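PDB 5W5P: tail fiber protein from Acinetobacter phage AM24, which probably binds and degrades the capsular polysaccharide of its Acinetobacter baumannii host, serving as the trimeric tailspike of the phage. Local coordinates for residues L39-D44 with V59-N64; L45-P50 with V91-T96; G54-V59 with G70-A75; Y74-D79 with R97-W102. All blocks are in the same frame, centred on the assembly; numbering follows the deposited sequence.

Contact 1 of 4, residues L39-D44 with V59-N64; sequences LKTFDD and VGQRSN
Val59, at the end of strand 56-59, meets the capping box that opens helix 42-46: its CG1, anti to the backbone N (chi1 -174°), lies 3.3 Å from Thr41 O and near the plane of the Phe42 ring, at its edge. In the box Thr41 N donates to Asp44 OD2, which also accepts from Lys40 N, and Asp44 N returns a weak bond to Thr41 OG1. Gly60 N then donates to Leu39 O, its own O accepting from Lys101 of the second subunit, and Gln61 N to Lys40 O at 2.7 Å, while the side chains of Lys40 and Gln61 run side by side. Arg62 meets Phe42 through both backbone and side chain. Its carbonyl O takes the Phe42 N-H (2.8 Å), tying up one amide of the first helical turn, and its CG sits over the ring face, 3.8 Å from the centroid. The guanidinium goes on to a salt bridge with Asp86. Asn64, its side chain about 4 Å from a bound zinc ion, crosses Lys40 at about a right angle, and OD1 accepts from Lys40 NZ at 2.8 Å.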
loop_
_atom_site.group_PDB
_atom_site.type_symbol
_atom_site.label_atom_id
_atom_site.label_comp_id
_atom_site.label_asym_id
_atom_site.label_seq_id
_atom_site.Cartn_x
_atom_site.Cartn_y
_atom_site.Cartn_z
ATOM N N LEU A 39 51.839 -16.544 -16.426
ATOM C CA LEU A 39 50.697 -16.733 -17.318
ATOM C C LEU A 39 49.862 -15.458 -17.321
ATOM O O LEU A 39 48.954 -15.272 -16.507
ATOM C CB LEU A 39 49.874 -17.940 -16.886
ATOM C CG LEU A 39 50.638 -19.257 -16.803
ATOM C CD1 LEU A 39 49.741 -20.361 -16.287
ATOM C CD2 LEU A 39 51.202 -19.621 -18.167
ATOM N N LYS A 40 50.170 -14.566 -18.258
ATOM C CA LYS A 40 49.510 -13.268 -18.307
ATOM C C LYS A 40 48.194 -13.315 -19.079
ATOM O O LYS A 40 47.193 -12.750 -18.627
ATOM C CB LYS A 40 50.450 -12.225 -18.921
ATOM C CG LYS A 40 49.763 -10.924 -19.280
ATOM C CD LYS A 40 50.719 -9.939 -19.910
ATOM C CE LYS A 40 50.186 -8.514 -19.803
ATOM N NZ LYS A 40 50.389 -7.765 -21.082
ATOM N N THR A 41 48.174 -13.990 -20.226
ATOM C CA THR A 41 47.027 -13.999 -21.125
ATOM C C THR A 41 46.488 -15.415 -21.299
ATOM O O THR A 41 47.082 -16.397 -20.848
ATOM C CB THR A 41 47.401 -13.416 -22.494
ATOM O OG1 THR A 41 48.302 -14.310 -23.162
ATOM C CG2 THR A 41 48.070 -12.056 -22.334
ATOM N N PHE A 42 45.333 -15.509 -21.966
ATOM C CA PHE A 42 44.740 -16.809 -22.269
ATOM C C PHE A 42 45.650 -17.639 -23.161
ATOM O O PHE A 42 45.697 -18.866 -23.029
ATOM C CB PHE A 42 43.378 -16.627 -22.950
ATOM C CG PHE A 42 42.218 -16.484 -21.997
ATOM C CD1 PHE A 42 42.409 -16.057 -20.693
ATOM C CD2 PHE A 42 40.927 -16.766 -22.423
ATOM C CE1 PHE A 42 41.332 -15.920 -19.830
ATOM C CE2 PHE A 42 39.846 -16.634 -21.565
ATOM C CZ PHE A 42 40.049 -16.211 -20.266
ATOM N N ASP A 43 46.369 -16.992 -24.081
ATOM C CA ASP A 43 47.287 -17.724 -24.948
ATOM C C ASP A 43 48.428 -18.353 -24.156
ATOM O O ASP A 43 48.892 -19.446 -24.503
ATOM C CB ASP A 43 47.837 -16.797 -26.034
ATOM C CG ASP A 43 48.564 -17.552 -27.133
ATOM O OD1 ASP A 43 47.922 -18.382 -27.811
ATOM O OD2 ASP A 43 49.781 -17.318 -27.322
ATOM N N ASP A 44 48.889 -17.686 -23.094
ATOM C CA ASP A 44 49.932 -18.270 -22.259
ATOM C C ASP A 44 49.451 -19.535 -21.563
ATOM O O ASP A 44 50.234 -20.472 -21.382
ATOM C CB ASP A 44 50.410 -17.253 -21.225
ATOM C CG ASP A 44 51.086 -16.059 -21.857
ATOM O OD1 ASP A 44 51.596 -16.192 -22.990
ATOM O OD2 ASP A 44 51.107 -14.985 -21.219
ATOM N N VAL A 59 45.658 -16.979 -14.362
ATOM C CA VAL A 59 45.820 -16.270 -15.628
ATOM C C VAL A 59 45.454 -14.811 -15.400
ATOM O O VAL A 59 44.379 -14.508 -14.866
ATOM C CB VAL A 59 44.958 -16.895 -16.738
ATOM C CG1 VAL A 59 45.266 -16.241 -18.075
ATOM C CG2 VAL A 59 45.189 -18.396 -16.809
ATOM N N GLY A 60 46.341 -13.906 -15.815
ATOM C CA GLY A 60 46.184 -12.506 -15.451
ATOM C C GLY A 60 45.031 -11.820 -16.163
ATOM O O GLY A 60 44.301 -11.034 -15.559
ATOM N N GLN A 61 44.869 -12.088 -17.454
ATOM C CA GLN A 61 43.872 -11.415 -18.281
ATOM C C GLN A 61 43.660 -12.247 -19.544
ATOM O O GLN A 61 44.237 -13.330 -19.699
ATOM C CB GLN A 61 44.297 -9.975 -18.598
ATOM C CG GLN A 61 45.658 -9.850 -19.268
ATOM C CD GLN A 61 46.280 -8.477 -19.088
ATOM O OE1 GLN A 61 46.340 -7.948 -17.977
ATOM N NE2 GLN A 61 46.738 -7.887 -20.187
ATOM N N ARG A 62 42.819 -11.744 -20.451
ATOM C CA ARG A 62 42.471 -12.509 -21.645
ATOM C C ARG A 62 43.538 -12.374 -22.721
ATOM O O ARG A 62 44.012 -13.377 -23.261
ATOM C CB ARG A 62 41.111 -12.062 -22.187
ATOM C CG ARG A 62 39.921 -12.765 -21.562
ATOM C CD ARG A 62 38.609 -12.343 -22.218
ATOM N NE ARG A 62 38.624 -12.559 -23.665
ATOM C CZ ARG A 62 38.182 -13.662 -24.262
ATOM N NH1 ARG A 62 37.681 -14.655 -23.537
ATOM N NH2 ARG A 62 38.236 -13.771 -25.582
ATOM N N SER A 63 43.915 -11.140 -23.042
ATOM C CA SER A 63 44.999 -10.852 -23.967
ATOM C C SER A 63 45.773 -9.644 -23.454
ATOM O O SER A 63 45.434 -9.044 -22.430
ATOM C CB SER A 63 44.476 -10.592 -25.380
ATOM O OG SER A 63 43.719 -9.392 -25.426
ATOM N N ASN A 64 46.830 -9.284 -24.185
ATOM C CA ASN A 64 47.623 -8.113 -23.816
ATOM C C ASN A 64 46.836 -6.814 -23.947
ATOM O O ASN A 64 47.210 -5.808 -23.324
ATOM C CB ASN A 64 48.896 -8.010 -24.657
ATOM C CG ASN A 64 49.843 -9.178 -24.451
ATOM O OD1 ASN A 64 50.265 -9.465 -23.323
ATOM N ND2 ASN A 64 50.193 -9.845 -25.533
#

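Contact 2 of 4, residues L45-P50 with V91-T96; sequences LRNFKP and VGIDGT
A type I beta turn, Gly92 to Gly95, between strands 89-91 and 97-100 packs against the C-terminal end of helix 42-46 and the chain that leaves it. One backbone bond joins the two: Ile93 N donates to Arg46 O at 2.8 Å, nearly straight (166°). Gly92 lies close beside it, its CA 3.2 Å from the same Arg46 O. The Arg46 side chain, extended from CG to NE, runs past Val91 O, which approaches CG to 3.5 Å and lies at the edge of the guanidinium, near its plane. Salt bridges to Asp84 and Asp86 hold the charged end and fix the rotation of the group. On the outer side, Ile93 CD1 lies 3.2 Å from Asn47 OD1, while Asn47 ND2 bonds Asp43 O. Asp94 is turned inward to form an Asx turn: its CG stands between the backbone N and the carbonyl carbon (chi1 63°), which brings OD1 within 3.0 Å of Thr96 N, above the carboxylate plane. OD2 accepts from Thr96 OG1 and also faces the aliphatic part of Lys49, with CG of that lysine 3.4 Å away. The Pro50 ring faces the Thr96 side chain, Pro50 CD lying 3.5 Å from Thr96 OG1.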
loop_
_atom_site.group_PDB
_atom_site.type_symbol
_atom_site.label_atom_id
_atom_site.label_comp_id
_atom_site.label_asym_id
_atom_site.label_seq_id
_atom_site.Cartn_x
_atom_site.Cartn_y
_atom_site.Cartn_z
ATOM N N LEU A 45 48.179 -19.586 -21.163
ATOM C CA LEU A 45 47.665 -20.797 -20.532
ATOM C C LEU A 45 47.551 -21.934 -21.538
ATOM O O LEU A 45 47.980 -23.059 -21.258
ATOM C CB LEU A 45 46.315 -20.521 -19.876
ATOM C CG LEU A 45 45.656 -21.723 -19.195
ATOM C CD1 LEU A 45 46.402 -22.117 -17.927
ATOM C CD2 LEU A 45 44.200 -21.425 -18.886
ATOM N N ARG A 46 46.990 -21.658 -22.720
ATOM C CA ARG A 46 46.847 -22.699 -23.736
ATOM C C ARG A 46 48.195 -23.262 -24.166
ATOM O O ARG A 46 48.271 -24.411 -24.613
ATOM C CB ARG A 46 46.093 -22.154 -24.952
ATOM C CG ARG A 46 44.612 -21.897 -24.702
ATOM C CD ARG A 46 43.868 -21.632 -26.001
ATOM N NE ARG A 46 42.462 -21.337 -25.764
ATOM C CZ ARG A 46 41.952 -20.110 -25.742
ATOM N NH1 ARG A 46 42.734 -19.059 -25.948
ATOM N NH2 ARG A 46 40.659 -19.930 -25.512
ATOM N N ASN A 47 49.263 -22.475 -24.047
ATOM C CA ASN A 47 50.603 -22.948 -24.368
ATOM C C ASN A 47 51.323 -23.546 -23.168
ATOM O O ASN A 47 52.429 -24.072 -23.325
ATOM C CB ASN A 47 51.441 -21.804 -24.948
ATOM C CG ASN A 47 51.053 -21.465 -26.370
ATOM O OD1 ASN A 47 51.737 -21.841 -27.318
ATOM N ND2 ASN A 47 49.938 -20.763 -26.526
ATOM N N PHE A 48 50.724 -23.480 -21.983
ATOM C CA PHE A 48 51.331 -23.987 -20.763
ATOM C C PHE A 48 50.897 -25.426 -20.516
ATOM O O PHE A 48 49.742 -25.792 -20.754
ATOM C CB PHE A 48 50.938 -23.100 -19.581
ATOM C CG PHE A 48 51.455 -23.581 -18.256
ATOM C CD1 PHE A 48 52.810 -23.535 -17.967
ATOM C CD2 PHE A 48 50.583 -24.059 -17.291
ATOM C CE1 PHE A 48 53.287 -23.968 -16.742
ATOM C CE2 PHE A 48 51.053 -24.492 -16.062
ATOM C CZ PHE A 48 52.406 -24.445 -15.787
ATOM N N LYS A 49 51.836 -26.244 -20.046
ATOM C CA LYS A 49 51.547 -27.621 -19.679
ATOM C C LYS A 49 51.604 -27.769 -18.168
ATOM O O LYS A 49 52.570 -27.304 -17.546
ATOM C CB LYS A 49 52.542 -28.582 -20.345
ATOM C CG LYS A 49 52.415 -28.635 -21.864
ATOM C CD LYS A 49 53.642 -29.252 -22.522
ATOM C CE LYS A 49 53.777 -30.726 -22.172
ATOM N NZ LYS A 49 54.995 -31.341 -22.774
ATOM N N PRO A 50 50.604 -28.386 -17.542
ATOM C CA PRO A 50 50.594 -28.469 -16.078
ATOM C C PRO A 50 51.722 -29.345 -15.559
ATOM O O PRO A 50 52.131 -30.318 -16.196
ATOM C CB PRO A 50 49.226 -29.086 -15.766
ATOM C CG PRO A 50 48.870 -29.845 -16.998
ATOM C CD PRO A 50 49.440 -29.060 -18.145
ATOM N N VAL A 91 41.150 -25.089 -23.525
ATOM C CA VAL A 91 41.869 -26.309 -23.876
ATOM C C VAL A 91 43.257 -25.931 -24.374
ATOM O O VAL A 91 43.396 -25.121 -25.299
ATOM C CB VAL A 91 41.100 -27.117 -24.934
ATOM C CG1 VAL A 91 41.897 -28.336 -25.348
ATOM C CG2 VAL A 91 39.732 -27.516 -24.400
ATOM N N GLY A 92 44.288 -26.510 -23.753
ATOM C CA GLY A 92 45.653 -26.238 -24.152
ATOM C C GLY A 92 46.098 -27.059 -25.353
ATOM O O GLY A 92 45.448 -28.018 -25.771
ATOM N N ILE A 93 47.240 -26.661 -25.918
ATOM C CA ILE A 93 47.787 -27.366 -27.076
ATOM C C ILE A 93 48.106 -28.815 -26.727
ATOM O O ILE A 93 47.966 -29.711 -27.571
ATOM C CB ILE A 93 49.024 -26.615 -27.615
ATOM C CG1 ILE A 93 48.599 -25.272 -28.216
ATOM C CG2 ILE A 93 49.758 -27.441 -28.656
ATOM C CD1 ILE A 93 49.648 -24.189 -28.099
ATOM N N ASP A 94 48.508 -29.075 -25.482
ATOM C CA ASP A 94 48.726 -30.437 -25.005
ATOM C C ASP A 94 47.429 -31.208 -24.776
ATOM O O ASP A 94 47.490 -32.398 -24.447
ATOM C CB ASP A 94 49.544 -30.407 -23.713
ATOM C CG ASP A 94 48.825 -29.693 -22.575
ATOM O OD1 ASP A 94 47.837 -28.968 -22.837
ATOM O OD2 ASP A 94 49.263 -29.850 -21.415
ATOM N N GLY A 95 46.271 -30.571 -24.934
ATOM C CA GLY A 95 44.997 -31.212 -24.689
ATOM C C GLY A 95 44.447 -31.035 -23.290
ATOM O O GLY A 95 43.337 -31.509 -23.016
ATOM N N THR A 96 45.185 -30.373 -22.400
ATOM C CA THR A 96 44.724 -30.167 -21.035
ATOM C C THR A 96 43.486 -29.282 -21.018
ATOM O O THR A 96 43.480 -28.190 -21.600
ATOM C CB THR A 96 45.827 -29.532 -20.190
ATOM O OG1 THR A 96 46.917 -30.453 -20.044
ATOM C CG2 THR A 96 45.296 -29.163 -18.817
#

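Contact 3 of 4, residues G54-V59 with G70-A75; sequences GQTVYV and GGLFYA
Backbone hydrogen bonds pair Val57 with Phe73 and Val59 with Gly71, each in both directions. Val57 N to Phe73 O and Phe73 N to Val57 O both measure 2.9 Å. Just before strand 56-59 begins, Gln55 O accepts from Ala75 N, whereas Gly54 N reaches Ala75 O only weakly. Alpha-carbon C-H groups supplement these bonds, as where Thr56 CA lies 3.2 Å from Phe73 O. Apolar contacts differ on the two faces. On one, Val59 CG2, beside its backbone N, rests 3.6 Å from Phe73 CD1; this face is covered by helix 42-46 through Leu45. On the other, Thr56 CG2 lies 3.9 Å from Leu72 CB, and Leu72 CD2 approaches Tyr58 CB at 4.1 Å. Tyr58 of the third subunit packs on Thr56 and Leu72 here, so this face belongs to the trimer interface. With its CG anti to N (chi1 174°), the Tyr58 ring leans along the neighbouring strand and brings CD2 to 3.4 Å from Gly71 O, which lies obliquely to the ring. The regular alternation of hydrogen-bonded and non-hydrogen-bonded pairs is that of an antiparallel beta hairpin, here closed by a long loop.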
loop_
_atom_site.group_PDB
_atom_site.type_symbol
_atom_site.label_atom_id
_atom_site.label_comp_id
_atom_site.label_asym_id
_atom_site.label_seq_id
_atom_site.Cartn_x
_atom_site.Cartn_y
_atom_site.Cartn_z
ATOM N N GLY A 54 45.658 -31.689 -11.542
ATOM C CA GLY A 54 44.831 -30.830 -10.719
ATOM C C GLY A 54 45.495 -29.552 -10.272
ATOM O O GLY A 54 45.067 -28.959 -9.276
ATOM N N GLN A 55 46.537 -29.110 -10.971
ATOM C CA GLN A 55 47.215 -27.876 -10.604
ATOM C C GLN A 55 46.305 -26.684 -10.866
ATOM O O GLN A 55 45.584 -26.643 -11.865
ATOM C CB GLN A 55 48.520 -27.734 -11.393
ATOM C CG GLN A 55 49.332 -26.487 -11.064
ATOM C CD GLN A 55 50.429 -26.215 -12.078
ATOM O OE1 GLN A 55 50.426 -26.775 -13.173
ATOM N NE2 GLN A 55 51.375 -25.354 -11.717
ATOM N N THR A 56 46.329 -25.716 -9.957
ATOM C CA THR A 56 45.626 -24.453 -10.147
ATOM C C THR A 56 46.654 -23.362 -10.408
ATOM O O THR A 56 47.583 -23.174 -9.612
ATOM C CB THR A 56 44.759 -24.095 -8.939
ATOM O OG1 THR A 56 43.916 -25.204 -8.599
ATOM C CG2 THR A 56 43.882 -22.893 -9.268
ATOM N N VAL A 57 46.491 -22.658 -11.527
ATOM C CA VAL A 57 47.330 -21.527 -11.889
ATOM C C VAL A 57 46.436 -20.311 -12.083
ATOM O O VAL A 57 45.223 -20.421 -12.281
ATOM C CB VAL A 57 48.159 -21.795 -13.162
ATOM C CG1 VAL A 57 49.111 -22.960 -12.943
ATOM C CG2 VAL A 57 47.239 -22.062 -14.343
ATOM N N TYR A 58 47.050 -19.138 -12.032
ATOM C CA TYR A 58 46.341 -17.882 -12.215
ATOM C C TYR A 58 46.685 -17.292 -13.575
ATOM O O TYR A 58 47.864 -17.132 -13.906
ATOM C CB TYR A 58 46.689 -16.890 -11.102
ATOM C CG TYR A 58 46.092 -15.526 -11.326
ATOM C CD1 TYR A 58 46.857 -14.493 -11.842
ATOM C CD2 TYR A 58 44.753 -15.274 -11.040
ATOM C CE1 TYR A 58 46.319 -13.250 -12.062
ATOM C CE2 TYR A 58 44.204 -14.023 -11.259
ATOM C CZ TYR A 58 44.994 -13.017 -11.769
ATOM O OH TYR A 58 44.470 -11.765 -11.994
ATOM N N VAL A 59 45.658 -16.979 -14.362
ATOM C CA VAL A 59 45.820 -16.270 -15.628
ATOM C C VAL A 59 45.454 -14.811 -15.400
ATOM O O VAL A 59 44.379 -14.508 -14.866
ATOM C CB VAL A 59 44.958 -16.895 -16.738
ATOM C CG1 VAL A 59 45.266 -16.241 -18.075
ATOM C CG2 VAL A 59 45.189 -18.396 -16.809
ATOM N N GLY A 70 40.610 -12.445 -16.233
ATOM C CA GLY A 70 41.530 -13.278 -15.489
ATOM C C GLY A 70 40.843 -14.086 -14.401
ATOM O O GLY A 70 39.665 -13.914 -14.090
ATOM N N GLY A 71 41.609 -14.993 -13.812
ATOM C CA GLY A 71 41.106 -15.814 -12.731
ATOM C C GLY A 71 41.942 -17.070 -12.576
ATOM O O GLY A 71 42.972 -17.241 -13.226
ATOM N N LEU A 72 41.463 -17.946 -11.697
ATOM C CA LEU A 72 42.126 -19.211 -11.418
ATOM C C LEU A 72 41.588 -20.303 -12.333
ATOM O O LEU A 72 40.384 -20.374 -12.595
ATOM C CB LEU A 72 41.923 -19.618 -9.956
ATOM C CG LEU A 72 42.506 -18.716 -8.866
ATOM C CD1 LEU A 72 41.780 -18.953 -7.552
ATOM C CD2 LEU A 72 44.007 -18.951 -8.703
ATOM N N PHE A 73 42.491 -21.156 -12.812
ATOM C CA PHE A 73 42.149 -22.285 -13.666
ATOM C C PHE A 73 42.854 -23.528 -13.138
ATOM O O PHE A 73 44.041 -23.475 -12.801
ATOM C CB PHE A 73 42.553 -22.023 -15.124
ATOM C CG PHE A 73 41.720 -20.973 -15.806
ATOM C CD1 PHE A 73 42.037 -19.628 -15.689
ATOM C CD2 PHE A 73 40.614 -21.333 -16.563
ATOM C CE1 PHE A 73 41.267 -18.662 -16.314
ATOM C CE2 PHE A 73 39.841 -20.370 -17.190
ATOM C CZ PHE A 73 40.170 -19.034 -17.065
ATOM N N TYR A 74 42.129 -24.640 -13.059
ATOM C CA TYR A 74 42.703 -25.904 -12.622
ATOM C C TYR A 74 42.684 -26.906 -13.767
ATOM O O TYR A 74 41.744 -26.936 -14.567
ATOM C CB TYR A 74 41.968 -26.471 -11.399
ATOM C CG TYR A 74 40.644 -27.137 -11.688
ATOM C CD1 TYR A 74 39.481 -26.381 -11.827
ATOM C CD2 TYR A 74 40.547 -28.520 -11.797
ATOM C CE1 TYR A 74 38.258 -26.979 -12.081
ATOM C CE2 TYR A 74 39.334 -29.130 -12.052
ATOM C CZ TYR A 74 38.189 -28.355 -12.192
ATOM O OH TYR A 74 36.974 -28.958 -12.444
ATOM N N ALA A 75 43.739 -27.712 -13.847
ATOM C CA ALA A 75 43.878 -28.711 -14.905
ATOM C C ALA A 75 43.045 -29.929 -14.529
ATOM O O ALA A 75 43.428 -30.718 -13.664
ATOM C CB ALA A 75 45.342 -29.078 -15.114
#

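Contact 4 of 4, residues Y74-D79 with R97-W102; sequences YADTSD and RWKRKW
A salt-bridge network of Asp76, Asp79 and Lys99 ties the type I beta turn Asp76-Asp79 to strand 97-100. Lys99, its chain extended beyond CG, places NZ between two carboxylates, 2.6 Å from Asp76 OD2 and 2.6 Å from Asp79 OD2. Both oxygens are met on the anti side, the Asp79 bond using that lone pair. Two aspartates around one ammonium probably stabilise its charge, and each has a further partner: Ser78 OG donates to Asp76 OD1 at 2.7 Å, and Ser82 is bonded to Asp79 OD2. Arg97 crosses Asp79 at about a right angle with its CD 3.4 Å from Asp79 O, while its guanidinium turns to the carbonyls of Gly95 and Ser82. The turn follows strand 71-75, which pairs antiparallel with 97-100 in the middle of a four-stranded sheet; Tyr74 and Lys99 exchange backbone bonds, and Asp76 N extends the pairing to Arg97 O. On the Tyr74 side, CG of Tyr74 stands between the backbone N and the carbonyl carbon (chi1 78°), and this swings CE1 to 3.6 Å from Lys99 CB. Lys101 crosses the tyrosine at about a right angle, CE 3.7 Å from Tyr74 CB, before NZ bonds Gly60 O of the third subunit. On the opposite face of the sheet, Ala75 CB sits over the six-membered ring of Trp98, a CH-pi contact 3.9 Å from its centroid.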
loop_
_atom_site.group_PDB
_atom_site.type_symbol
_atom_site.label_atom_id
_atom_site.label_comp_id
_atom_site.label_asym_id
_atom_site.label_seq_id
_atom_site.Cartn_x
_atom_site.Cartn_y
_atom_site.Cartn_z
ATOM N N TYR A 74 42.129 -24.640 -13.059
ATOM C CA TYR A 74 42.703 -25.904 -12.622
ATOM C C TYR A 74 42.684 -26.906 -13.767
ATOM O O TYR A 74 41.744 -26.936 -14.567
ATOM C CB TYR A 74 41.968 -26.471 -11.399
ATOM C CG TYR A 74 40.644 -27.137 -11.688
ATOM C CD1 TYR A 74 39.481 -26.381 -11.827
ATOM C CD2 TYR A 74 40.547 -28.520 -11.797
ATOM C CE1 TYR A 74 38.258 -26.979 -12.081
ATOM C CE2 TYR A 74 39.334 -29.130 -12.052
ATOM C CZ TYR A 74 38.189 -28.355 -12.192
ATOM O OH TYR A 74 36.974 -28.958 -12.444
ATOM N N ALA A 75 43.739 -27.712 -13.847
ATOM C CA ALA A 75 43.878 -28.711 -14.905
ATOM C C ALA A 75 43.045 -29.929 -14.529
ATOM O O ALA A 75 43.428 -30.718 -13.664
ATOM C CB ALA A 75 45.342 -29.078 -15.114
ATOM N N ASP A 76 41.891 -30.077 -15.177
ATOM C CA ASP A 76 41.000 -31.212 -14.945
ATOM C C ASP A 76 41.541 -32.407 -15.722
ATOM O O ASP A 76 41.246 -32.595 -16.906
ATOM C CB ASP A 76 39.575 -30.866 -15.359
ATOM C CG ASP A 76 38.563 -31.873 -14.861
ATOM O OD1 ASP A 76 38.967 -32.846 -14.192
ATOM O OD2 ASP A 76 37.361 -31.694 -15.143
ATOM N N THR A 77 42.345 -33.227 -15.037
ATOM C CA THR A 77 42.989 -34.368 -15.685
ATOM C C THR A 77 41.989 -35.430 -16.127
ATOM O O THR A 77 42.292 -36.201 -17.043
ATOM C CB THR A 77 44.028 -34.998 -14.750
ATOM O OG1 THR A 77 44.712 -33.971 -14.020
ATOM C CG2 THR A 77 45.044 -35.799 -15.547
ATOM N N SER A 78 40.808 -35.478 -15.508
ATOM C CA SER A 78 39.793 -36.455 -15.880
ATOM C C SER A 78 39.054 -36.087 -17.163
ATOM O O SER A 78 38.404 -36.958 -17.755
ATOM C CB SER A 78 38.784 -36.623 -14.740
ATOM O OG SER A 78 38.102 -35.408 -14.468
ATOM N N ASP A 79 39.133 -34.832 -17.602
ATOM C CA ASP A 79 38.415 -34.360 -18.780
ATOM C C ASP A 79 39.359 -34.321 -19.976
ATOM O O ASP A 79 40.345 -33.575 -19.975
ATOM C CB ASP A 79 37.807 -32.977 -18.538
ATOM C CG ASP A 79 36.721 -32.629 -19.546
ATOM O OD1 ASP A 79 36.792 -33.099 -20.706
ATOM O OD2 ASP A 79 35.797 -31.868 -19.181
ATOM N N ARG A 97 42.434 -29.755 -20.350
ATOM C CA ARG A 97 41.222 -28.965 -20.155
ATOM C C ARG A 97 41.387 -28.143 -18.886
ATOM O O ARG A 97 41.304 -28.671 -17.774
ATOM C CB ARG A 97 39.991 -29.861 -20.085
ATOM C CG ARG A 97 39.273 -29.988 -21.412
ATOM C CD ARG A 97 39.920 -31.071 -22.267
ATOM N NE ARG A 97 39.362 -31.115 -23.615
ATOM C CZ ARG A 97 39.993 -31.621 -24.667
ATOM N NH1 ARG A 97 41.213 -32.124 -24.533
ATOM N NH2 ARG A 97 39.401 -31.625 -25.852
ATOM N N TRP A 98 41.633 -26.846 -19.060
ATOM C CA TRP A 98 41.670 -25.896 -17.957
ATOM C C TRP A 98 40.263 -25.366 -17.700
ATOM O O TRP A 98 39.581 -24.912 -18.625
ATOM C CB TRP A 98 42.624 -24.739 -18.274
ATOM C CG TRP A 98 44.075 -25.150 -18.404
ATOM C CD1 TRP A 98 44.748 -25.439 -19.557
ATOM C CD2 TRP A 98 45.022 -25.310 -17.339
ATOM N NE1 TRP A 98 46.048 -25.774 -19.274
ATOM C CE2 TRP A 98 46.243 -25.698 -17.920
ATOM C CE3 TRP A 98 44.955 -25.158 -15.952
ATOM C CZ2 TRP A 98 47.387 -25.939 -17.163
ATOM C CZ3 TRP A 98 46.095 -25.400 -15.201
ATOM C CH2 TRP A 98 47.290 -25.785 -15.807
ATOM N N LYS A 99 39.827 -25.425 -16.446
ATOM C CA LYS A 99 38.498 -24.970 -16.059
ATOM C C LYS A 99 38.611 -23.885 -15.000
ATOM O O LYS A 99 39.342 -24.036 -14.017
ATOM C CB LYS A 99 37.633 -26.130 -15.551
ATOM C CG LYS A 99 37.654 -27.306 -16.492
ATOM C CD LYS A 99 36.746 -28.444 -16.082
ATOM C CE LYS A 99 36.343 -29.241 -17.320
ATOM N NZ LYS A 99 35.893 -30.606 -16.942
ATOM N N ARG A 100 37.884 -22.797 -15.209
ATOM C CA ARG A 100 37.903 -21.677 -14.280
ATOM C C ARG A 100 37.265 -22.077 -12.958
ATOM O O ARG A 100 36.239 -22.763 -12.925
ATOM C CB ARG A 100 37.165 -20.478 -14.886
ATOM C CG ARG A 100 37.086 -19.255 -13.995
ATOM C CD ARG A 100 36.158 -18.199 -14.595
ATOM N NE ARG A 100 36.597 -17.755 -15.916
ATOM C CZ ARG A 100 37.453 -16.760 -16.119
ATOM N NH1 ARG A 100 37.965 -16.107 -15.087
ATOM N NH2 ARG A 100 37.794 -16.413 -17.352
ATOM N N LYS A 101 37.892 -21.656 -11.865
ATOM C CA LYS A 101 37.341 -21.843 -10.528
ATOM C C LYS A 101 36.393 -20.683 -10.251
ATOM O O LYS A 101 36.827 -19.532 -10.154
ATOM C CB LYS A 101 38.451 -21.901 -9.483
ATOM C CG LYS A 101 39.515 -22.966 -9.735
ATOM C CD LYS A 101 39.342 -24.151 -8.798
ATOM C CE LYS A 101 40.684 -24.728 -8.380
ATOM N NZ LYS A 101 40.513 -25.807 -7.371
ATOM N N TRP A 102 35.099 -20.982 -10.138
ATOM C CA TRP A 102 34.106 -19.962 -9.828
ATOM C C TRP A 102 32.883 -20.630 -9.216
ATOM O O TRP A 102 32.419 -21.660 -9.716
ATOM C CB TRP A 102 33.720 -19.162 -11.081
ATOM C CG TRP A 102 33.035 -19.960 -12.159
ATOM C CD1 TRP A 102 33.613 -20.859 -13.008
ATOM C CD2 TRP A 102 31.647 -19.919 -12.511
ATOM N NE1 TRP A 102 32.671 -21.382 -13.860
ATOM C CE2 TRP A 102 31.457 -20.823 -13.575
ATOM C CE3 TRP A 102 30.546 -19.207 -12.029
ATOM C CZ2 TRP A 102 30.213 -21.032 -14.166
ATOM C CZ3 TRP A 102 29.310 -19.421 -12.614
ATOM C CH2 TRP A 102 29.156 -20.325 -13.672
#

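All four contacts build the small N-terminal domain, far from the chain's centre. Contacts 3 and 4 share Tyr74 and Ala75 and join neighbouring strands of one antiparallel sheet, whereas contacts 1 and 2 fix the two ends of helix 42-46 against that sheet's connecting loops. Leu45 links them, packing on Val59, Val57, Phe73 and Trp98, with Leu39 and Phe48 alongside. Contact 2 is the most superficial and touches no other subunit; contacts 1, 3 and 4 are partly buried and each reaches a neighbouring subunit. Chemistry follows place: regular backbone pairing in contact 3, pairing plus a charged network in contact 4, and helix-end and turn bonds in contacts 1 and 2.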